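Local coordinates for protein CTP:phosphocholine Cytidylyltransferase (Streptococcus pneumoniae, PDB 1JYK) that catalyses the transfer of a cytidylyl group from CTP to phosphocholine, yielding CDP-choline and pyrophosphate, at residues V51-Q55 against K56-E60; N213-K216 against D217-E221. All coordinates share one frame; numbering follows the deposited sequence.

Interaction 1 of 2, residues V51-Q55 against K56-E60; sequences VQVNQ and KPLIE
Val53 and Leu58 make the tightly packed side of this beta hairpin. Their side chains cross at about a right angle, and CD2 of Leu58 rests against both methyls of Val53, 3.6 Å from CG1 and 3.8 Å from CG2. The first torsion of Val53 (chi1 -56°) sets CG1 beside its own backbone N, and from there it reaches the leucine. Val53 and Lys56 are the hydrogen-bonded pair, closing a type I' turn through Asn54 and Gln55, both with positive phi. Val53 N donates a hydrogen bond to Lys56 O at 3.0 Å, and Lys56 N returns a more bent bond to Val53 O (3.1 Å, 141° at the hydrogen). Just past the second strand, Leu58 N reaches back to Val51 O at 2.9 Å. Lys56 starts on the Val53 face, but its end runs off toward Glu60, where NZ meets OE1 at 2.7 Å on the anti side of the carboxylate.

The other face is looser. Gln52 and Pro57, the non-hydrogen-bonded pair, lie side by side, with Gln52 CG 4.1 Å from Pro57 CD; Gln52 and the turn residues Asn54 and Gln55 are exposed.

Among its neighbours, the hairpin feeds directly into helix 58-68, where Glu64 is a second salt-bridge partner of Lys56. Helix 240-250 covers Val53 with Leu246 and Leu250, while helix 87-92 brings Tyr87 against Pro57.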
loop_
_atom_site.group_PDB
_atom_site.type_symbol
_atom_site.label_atom_id
_atom_site.label_comp_id
_atom_site.label_asym_id
_atom_site.label_seq_id
_atom_site.Cartn_x
_atom_site.Cartn_y
_atom_site.Cartn_z
ATOM N N VAL A 51 -10.435 5.935 9.709
ATOM C CA VAL A 51 -11.881 5.832 9.570
ATOM C C VAL A 51 -12.217 4.494 10.242
ATOM O O VAL A 51 -11.515 3.497 10.048
ATOM C CB VAL A 51 -12.298 5.821 8.072
ATOM C CG1 VAL A 51 -13.683 5.214 7.905
ATOM C CG2 VAL A 51 -12.294 7.241 7.533
ATOM N N GLN A 52 -13.272 4.467 11.043
ATOM C CA GLN A 52 -13.626 3.241 11.748
ATOM C C GLN A 52 -14.657 2.347 11.067
ATOM O O GLN A 52 -15.701 2.810 10.613
ATOM C CB GLN A 52 -14.112 3.583 13.157
ATOM C CG GLN A 52 -13.204 4.552 13.886
ATOM C CD GLN A 52 -13.606 4.767 15.326
ATOM O OE1 GLN A 52 -14.368 3.987 15.897
ATOM N NE2 GLN A 52 -13.090 5.828 15.926
ATOM N N VAL A 53 -14.341 1.061 10.981
ATOM C CA VAL A 53 -15.255 0.083 10.412
ATOM C C VAL A 53 -15.463 -0.896 11.553
ATOM O O VAL A 53 -14.504 -1.336 12.194
ATOM C CB VAL A 53 -14.676 -0.628 9.149
ATOM C CG1 VAL A 53 -14.297 0.412 8.112
ATOM C CG2 VAL A 53 -13.481 -1.489 9.505
ATOM N N ASN A 54 -16.722 -1.209 11.828
ATOM C CA ASN A 54 -17.048 -2.096 12.932
ATOM C C ASN A 54 -16.410 -1.519 14.193
ATOM O O ASN A 54 -15.826 -2.247 15.001
ATOM C CB ASN A 54 -16.524 -3.510 12.680
ATOM C CG ASN A 54 -17.301 -4.564 13.447
ATOM O OD1 ASN A 54 -18.418 -4.321 13.899
ATOM N ND2 ASN A 54 -16.709 -5.742 13.597
ATOM N N GLN A 55 -16.501 -0.196 14.321
ATOM C CA GLN A 55 -15.993 0.540 15.477
ATOM C C GLN A 55 -14.501 0.441 15.761
ATOM O O GLN A 55 -14.084 0.558 16.913
ATOM C CB GLN A 55 -16.761 0.117 16.736
ATOM C CG GLN A 55 -18.274 0.316 16.654
ATOM C CD GLN A 55 -18.675 1.750 16.296
ATOM O OE1 GLN A 55 -19.695 1.974 15.634
ATOM N NE2 GLN A 55 -17.874 2.727 16.735
ATOM N N LYS A 56 -13.696 0.242 14.724
ATOM C CA LYS A 56 -12.249 0.133 14.898
ATOM C C LYS A 56 -11.527 0.771 13.711
ATOM O O LYS A 56 -11.839 0.466 12.565
ATOM C CB LYS A 56 -11.861 -1.344 15.021
ATOM C CG LYS A 56 -10.382 -1.611 15.225
ATOM C CD LYS A 56 -10.152 -3.069 15.611
ATOM C CE LYS A 56 -8.676 -3.379 15.766
ATOM N NZ LYS A 56 -8.132 -2.750 16.993
ATOM N N PRO A 57 -10.567 1.682 13.970
ATOM C CA PRO A 57 -9.835 2.327 12.868
ATOM C C PRO A 57 -9.258 1.299 11.903
ATOM O O PRO A 57 -8.671 0.302 12.322
ATOM C CB PRO A 57 -8.740 3.124 13.574
ATOM C CG PRO A 57 -9.310 3.405 14.933
ATOM C CD PRO A 57 -10.120 2.176 15.285
ATOM N N LEU A 58 -9.428 1.547 10.609
ATOM C CA LEU A 58 -8.943 0.640 9.573
ATOM C C LEU A 58 -7.504 0.174 9.753
ATOM O O LEU A 58 -7.211 -1.015 9.644
ATOM C CB LEU A 58 -9.063 1.301 8.197
ATOM C CG LEU A 58 -10.423 1.275 7.505
ATOM C CD1 LEU A 58 -10.344 2.112 6.238
ATOM C CD2 LEU A 58 -10.818 -0.147 7.178
ATOM N N ILE A 59 -6.600 1.112 10.017
ATOM C CA ILE A 59 -5.193 0.769 10.159
ATOM C C ILE A 59 -4.897 -0.207 11.303
ATOM O O ILE A 59 -3.922 -0.960 11.240
ATOM C CB ILE A 59 -4.324 2.053 10.318
ATOM C CG1 ILE A 59 -2.859 1.727 10.020
ATOM C CG2 ILE A 59 -4.489 2.640 11.714
ATOM C CD1 ILE A 59 -2.016 2.956 9.722
ATOM N N GLU A 60 -5.729 -0.201 12.342
ATOM C CA GLU A 60 -5.512 -1.110 13.467
ATOM C C GLU A 60 -5.677 -2.573 13.044
ATOM O O GLU A 60 -4.954 -3.447 13.516
ATOM C CB GLU A 60 -6.464 -0.772 14.618
ATOM C CG GLU A 60 -6.051 0.492 15.361
ATOM C CD GLU A 60 -6.850 0.745 16.630
ATOM O OE1 GLU A 60 -7.691 -0.101 17.007
ATOM O OE2 GLU A 60 -6.630 1.803 17.252
#

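Interaction 2 of 2, residues N213-K216 against D217-E221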
loop_
_atom_site.group_PDB
_atom_site.type_symbol
_atom_site.label_atom_id
_atom_site.label_comp_id
_atom_site.label_asym_id
_atom_site.label_seq_id
_atom_site.Cartn_x
_atom_site.Cartn_y
_atom_site.Cartn_z
ATOM N N ASN A 213 4.749 3.780 -10.024
ATOM C CA ASN A 213 5.344 4.098 -11.313
ATOM C C ASN A 213 6.734 3.549 -11.346
ATOM O O ASN A 213 7.321 3.340 -12.400
ATOM C CB ASN A 213 5.422 5.595 -11.516
ATOM C CG ASN A 213 4.203 6.136 -12.194
ATOM O OD1 ASN A 213 3.292 6.644 -11.544
ATOM N ND2 ASN A 213 4.169 6.031 -13.514
HETATM N N MSE A 214 7.289 3.278 -10.185
HETATM C CA MSE A 214 8.626 2.805 -10.276
HETATM C C MSE A 214 8.903 1.377 -10.498
HETATM O O MSE A 214 10.013 0.985 -10.856
HETATM C CB MSE A 214 9.402 3.522 -9.230
HETATM C CG MSE A 214 10.073 4.419 -10.196
HETATM SE SE MSE A 214 10.909 5.537 -9.274
HETATM C CE MSE A 214 9.385 6.890 -9.406
ATOM N N VAL A 215 7.826 0.615 -10.431
ATOM C CA VAL A 215 7.905 -0.774 -10.731
ATOM C C VAL A 215 7.380 -0.812 -12.171
ATOM O O VAL A 215 7.993 -1.420 -13.048
ATOM C CB VAL A 215 6.996 -1.581 -9.822
ATOM C CG1 VAL A 215 7.099 -3.065 -10.176
ATOM C CG2 VAL A 215 7.386 -1.342 -8.369
ATOM N N LYS A 216 6.264 -0.131 -12.411
ATOM C CA LYS A 216 5.650 -0.110 -13.740
ATOM C C LYS A 216 6.573 0.405 -14.837
ATOM O O LYS A 216 6.701 -0.218 -15.891
ATOM C CB LYS A 216 4.381 0.743 -13.737
ATOM C CG LYS A 216 3.800 0.991 -15.130
ATOM C CD LYS A 216 2.509 1.793 -15.056
ATOM C CE LYS A 216 1.879 1.978 -16.427
ATOM N NZ LYS A 216 2.649 2.939 -17.267
ATOM N N ASP A 217 7.215 1.541 -14.581
ATOM C CA ASP A 217 8.094 2.168 -15.566
ATOM C C ASP A 217 9.481 1.542 -15.713
ATOM O O ASP A 217 10.267 1.978 -16.548
ATOM C CB ASP A 217 8.222 3.665 -15.254
ATOM C CG ASP A 217 6.885 4.402 -15.348
ATOM O OD1 ASP A 217 6.755 5.489 -14.749
ATOM O OD2 ASP A 217 5.955 3.906 -16.024
ATOM N N ASN A 218 9.780 0.521 -14.918
ATOM C CA ASN A 218 11.081 -0.148 -14.979
ATOM C C ASN A 218 10.901 -1.656 -14.836
ATOM O O ASN A 218 11.842 -2.373 -14.515
ATOM C CB ASN A 218 11.987 0.354 -13.844
ATOM C CG ASN A 218 12.173 1.863 -13.861
ATOM O OD1 ASN A 218 13.013 2.382 -14.596
ATOM N ND2 ASN A 218 11.390 2.575 -13.048
ATOM N N ILE A 219 9.681 -2.128 -15.079
ATOM C CA ILE A 219 9.351 -3.541 -14.928
ATOM C C ILE A 219 10.333 -4.521 -15.572
ATOM O O ILE A 219 10.622 -5.577 -15.017
ATOM C CB ILE A 219 7.911 -3.809 -15.442
ATOM C CG1 ILE A 219 7.447 -5.202 -15.011
ATOM C CG2 ILE A 219 7.858 -3.647 -16.950
ATOM C CD1 ILE A 219 7.607 -5.477 -13.527
ATOM N N LYS A 220 10.859 -4.160 -16.736
ATOM C CA LYS A 220 11.805 -5.005 -17.461
ATOM C C LYS A 220 13.101 -5.255 -16.697
ATOM O O LYS A 220 13.858 -6.166 -17.033
ATOM C CB LYS A 220 12.123 -4.383 -18.828
ATOM C CG LYS A 220 11.278 -3.146 -19.183
ATOM C CD LYS A 220 11.440 -2.025 -18.150
ATOM C CE LYS A 220 10.463 -0.871 -18.360
ATOM N NZ LYS A 220 9.086 -1.281 -18.753
ATOM N N GLU A 221 13.357 -4.457 -15.666
ATOM C CA GLU A 221 14.571 -4.609 -14.860
ATOM C C GLU A 221 14.313 -5.275 -13.514
ATOM O O GLU A 221 15.252 -5.562 -12.772
ATOM C CB GLU A 221 15.202 -3.245 -14.581
ATOM C CG GLU A 221 15.225 -2.318 -15.762
ATOM C CD GLU A 221 16.208 -2.777 -16.802
ATOM O OE1 GLU A 221 17.267 -3.312 -16.408
ATOM O OE2 GLU A 221 15.919 -2.606 -18.007
#
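Asn213 turns its amide toward Asp217 through a first torsion of -91°, away from a staggered value, while the aspartate sets CG beside its own backbone N, which puts OD1 within range of Asn213 ND2. The two side chains lie alongside each other, pointing the same way, with their flat groups turned 50° apart. Asn213 ND2 donates to Asp217 OD1 at 2.9 Å, on the syn side and 33° out of the carboxylate plane. Along the backbone, Asp217 N bonds to Asn213 O at 2.8 Å, a helical i to i+4 bond, so two bonds tie the same pair of residues together. OD1 also comes within 3.2 Å of Asn213 O, two acceptors that lie close without bonding. At the other carboxylate oxygen, Lys216 NZ is a long salt-bridge partner, 3.7 Å from Asp217 OD2. Outside the contact, Asn213 OD1 accepts from Tyr210 N, which fixes the amide from its second end.

One residue on, Asn218 folds back beside selenomethionine Met214. Its ND2 reaches Met214 O at 3.0 Å, with that oxygen in the amide plane, and its backbone N bonds to Val215 O at 3.2 Å. Beyond it, Ile219 CD1 only grazes Val215 CG1, at 4.2 Å. Phe196 of helix 187-201 touches both Met214 and Asn218.

This is the C-terminal end of a short helix, where an asparagine side chain takes over a main-chain carbonyl as the chain passes into the 3-10 segment 219-221.

The two contacts are separate pieces of local structure, their centres 33 Å apart and their nearest atoms about 21 Å apart, on opposite sides of the chain's centre. Each marks a change of secondary structure: interaction 1 a hairpin passing into helix 58-68, interaction 2 the end of helix 213-216 passing into a 3-10 segment before strand 224-228. Interaction 1 falls within the nucleotidyl transferase family region. Interaction 2 packs on helix 187-201 and strand 166-170. Neither contact includes a substrate atom, and a part in binding CTP or phosphocholine is not established for either. Both centres lie about 17 Å from the centre of the chain.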